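Local coordinates for glutamate receptor kainate-like protein (Pleurobrachia bachei, PDB 4ZDM) that probably serves as a subunit of a glycine-activated ion channel of the ionotropic glutamate receptor family, with a ligand-binding domain that binds glycine, at residues C36-N41 with A249-Q254. Numbering follows the deposited sequence.
Sequences CYTGVN and AKYENQ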
loop_
_atom_site.group_PDB
_atom_site.type_symbol
_atom_site.label_atom_id
_atom_site.label_comp_id
_atom_site.label_asym_id
_atom_site.label_seq_id
_atom_site.Cartn_x
_atom_site.Cartn_y
_atom_site.Cartn_z
ATOM N N CYS A 36 -11.852 -6.459 12.842
ATOM C CA CYS A 36 -12.551 -7.699 12.619
ATOM C C CYS A 36 -11.808 -8.907 13.193
ATOM O O CYS A 36 -12.252 -10.046 13.033
ATOM C CB CYS A 36 -12.756 -7.951 11.124
ATOM S SG CYS A 36 -13.857 -6.808 10.243
ATOM N N TYR A 37 -10.647 -8.688 13.839
ATOM C CA TYR A 37 -9.770 -9.774 14.271
ATOM C C TYR A 37 -9.411 -9.724 15.740
ATOM O O TYR A 37 -9.429 -8.650 16.347
ATOM C CB TYR A 37 -8.457 -9.722 13.475
ATOM C CG TYR A 37 -8.620 -9.923 11.990
ATOM C CD1 TYR A 37 -8.997 -8.851 11.133
ATOM C CD2 TYR A 37 -8.482 -11.178 11.424
ATOM C CE1 TYR A 37 -9.163 -9.021 9.786
ATOM C CE2 TYR A 37 -8.643 -11.349 10.068
ATOM C CZ TYR A 37 -8.981 -10.292 9.261
ATOM O OH TYR A 37 -9.169 -10.548 7.930
ATOM N N THR A 38 -9.069 -10.898 16.272
ATOM C CA THR A 38 -8.441 -11.045 17.584
ATOM C C THR A 38 -7.202 -11.938 17.445
ATOM O O THR A 38 -6.887 -12.361 16.328
ATOM C CB THR A 38 -9.389 -11.670 18.649
ATOM O OG1 THR A 38 -9.725 -13.001 18.197
ATOM C CG2 THR A 38 -10.636 -10.807 18.858
ATOM N N GLY A 39 -6.472 -12.136 18.542
ATOM C CA GLY A 39 -5.301 -12.987 18.571
ATOM C C GLY A 39 -4.098 -12.289 19.177
ATOM O O GLY A 39 -4.034 -11.074 19.290
ATOM N N VAL A 40 -3.132 -13.087 19.569
ATOM C CA VAL A 40 -1.901 -12.593 20.187
ATOM C C VAL A 40 -1.262 -11.518 19.336
ATOM O O VAL A 40 -0.889 -10.426 19.809
ATOM C CB VAL A 40 -0.900 -13.754 20.416
ATOM C CG1 VAL A 40 0.454 -13.213 20.862
ATOM C CG2 VAL A 40 -1.447 -14.756 21.407
ATOM N N ASN A 41 -1.115 -11.808 18.065
ATOM C CA ASN A 41 -0.341 -10.918 17.198
ATOM C C ASN A 41 -1.151 -9.676 16.807
ATOM O O ASN A 41 -0.568 -8.621 16.545
ATOM C CB ASN A 41 0.112 -11.637 15.933
ATOM C CG ASN A 41 1.123 -12.721 16.182
ATOM O OD1 ASN A 41 1.201 -13.301 17.275
ATOM N ND2 ASN A 41 1.866 -13.078 15.139
ATOM N N ALA A 249 -0.688 -16.836 27.002
ATOM C CA ALA A 249 -1.428 -17.539 28.057
ATOM C C ALA A 249 -2.885 -17.140 28.113
ATOM O O ALA A 249 -3.790 -18.000 28.353
ATOM C CB ALA A 249 -0.746 -17.304 29.408
ATOM N N LYS A 250 -3.197 -15.863 27.892
ATOM C CA LYS A 250 -4.580 -15.442 27.888
ATOM C C LYS A 250 -5.385 -16.179 26.815
ATOM O O LYS A 250 -6.526 -16.648 27.067
ATOM C CB LYS A 250 -4.677 -13.936 27.685
ATOM C CG LYS A 250 -6.094 -13.431 27.623
ATOM C CD LYS A 250 -6.180 -11.932 27.457
ATOM C CE LYS A 250 -5.843 -11.556 26.048
ATOM N NZ LYS A 250 -6.077 -10.101 25.904
ATOM N N TYR A 251 -4.845 -16.270 25.598
ATOM C CA TYR A 251 -5.573 -16.950 24.550
ATOM C C TYR A 251 -5.634 -18.450 24.759
ATOM O O TYR A 251 -6.670 -19.070 24.465
ATOM C CB TYR A 251 -4.944 -16.608 23.171
ATOM C CG TYR A 251 -5.412 -15.264 22.660
ATOM C CD1 TYR A 251 -6.583 -15.149 21.950
ATOM C CD2 TYR A 251 -4.727 -14.107 22.945
ATOM C CE1 TYR A 251 -7.036 -13.939 21.530
ATOM C CE2 TYR A 251 -5.185 -12.864 22.558
ATOM C CZ TYR A 251 -6.335 -12.781 21.837
ATOM O OH TYR A 251 -6.825 -11.590 21.405
ATOM N N GLU A 252 -4.569 -19.037 25.305
ATOM C CA GLU A 252 -4.549 -20.457 25.647
ATOM C C GLU A 252 -5.651 -20.775 26.659
ATOM O O GLU A 252 -6.349 -21.769 26.552
ATOM C CB GLU A 252 -3.185 -20.796 26.226
ATOM C CG GLU A 252 -2.599 -22.115 25.912
ATOM C CD GLU A 252 -1.187 -22.197 26.495
ATOM O OE1 GLU A 252 -0.772 -21.225 27.175
ATOM O OE2 GLU A 252 -0.496 -23.213 26.287
ATOM N N ASN A 253 -5.820 -19.892 27.621
ATOM C CA ASN A 253 -6.855 -20.092 28.646
ATOM C C ASN A 253 -8.278 -19.793 28.154
ATOM O O ASN A 253 -9.248 -20.330 28.710
ATOM C CB ASN A 253 -6.521 -19.235 29.861
ATOM C CG ASN A 253 -5.290 -19.740 30.597
ATOM O OD1 ASN A 253 -5.071 -20.949 30.692
ATOM N ND2 ASN A 253 -4.472 -18.820 31.109
ATOM N N GLN A 254 -8.434 -18.951 27.144
ATOM C CA GLN A 254 -9.744 -18.669 26.553
ATOM C C GLN A 254 -10.272 -19.885 25.797
ATOM O O GLN A 254 -11.466 -19.981 25.537
ATOM C CB GLN A 254 -9.706 -17.471 25.595
ATOM C CG GLN A 254 -9.589 -16.125 26.267
ATOM C CD GLN A 254 -9.658 -14.960 25.300
ATOM O OE1 GLN A 254 -9.755 -15.145 24.081
ATOM N NE2 GLN A 254 -9.613 -13.738 25.848
#
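Tyr251 OH is gripped by two groups: it accepts the backbone N-H of Gly39, with Gly39 N 2.9 Å away and an angle of 151° at the hydrogen, and it is also hydrogen-bonded to the carboxylate of Glu43, one turn into the helix whose N-cap position Gly39 holds. The contact belongs to the bilobed, periplasmic-binding-protein-like fold of glutamate receptor ligand-binding domains, and here the C-terminal helix 243-254 is pinned to the start of helix 40-52. Gly39 has a phi of 129°, at which a CB would press against the carbonyl oxygen of the preceding residue; glycine, having none, suits the place. Gly39 CA lies over one face of the ring, 3.4 Å from Tyr251 CZ. Val40 N follows over the same face, 3.6 Å above the ring plane and displaced toward its rim. At the ring edge, Thr38 CB comes to 3.8 Å from Tyr251 OH. Tyrosine thus supplies both a flat apolar surface and a polar end. A phenylalanine in its place would probably keep the ring packing but leave the Gly39 N-H without this acceptor and Glu43 with one partner fewer. Outside the two segments, Glu43 also forms a salt bridge with Lys250, the neighbour of Tyr251. Valine provides the apolar contact nearer the ring's root: with CG1 anti to the backbone N (chi1 171°), Val40 turns its other methyl, CG2, to within 3.7 Å of Tyr251 CD2.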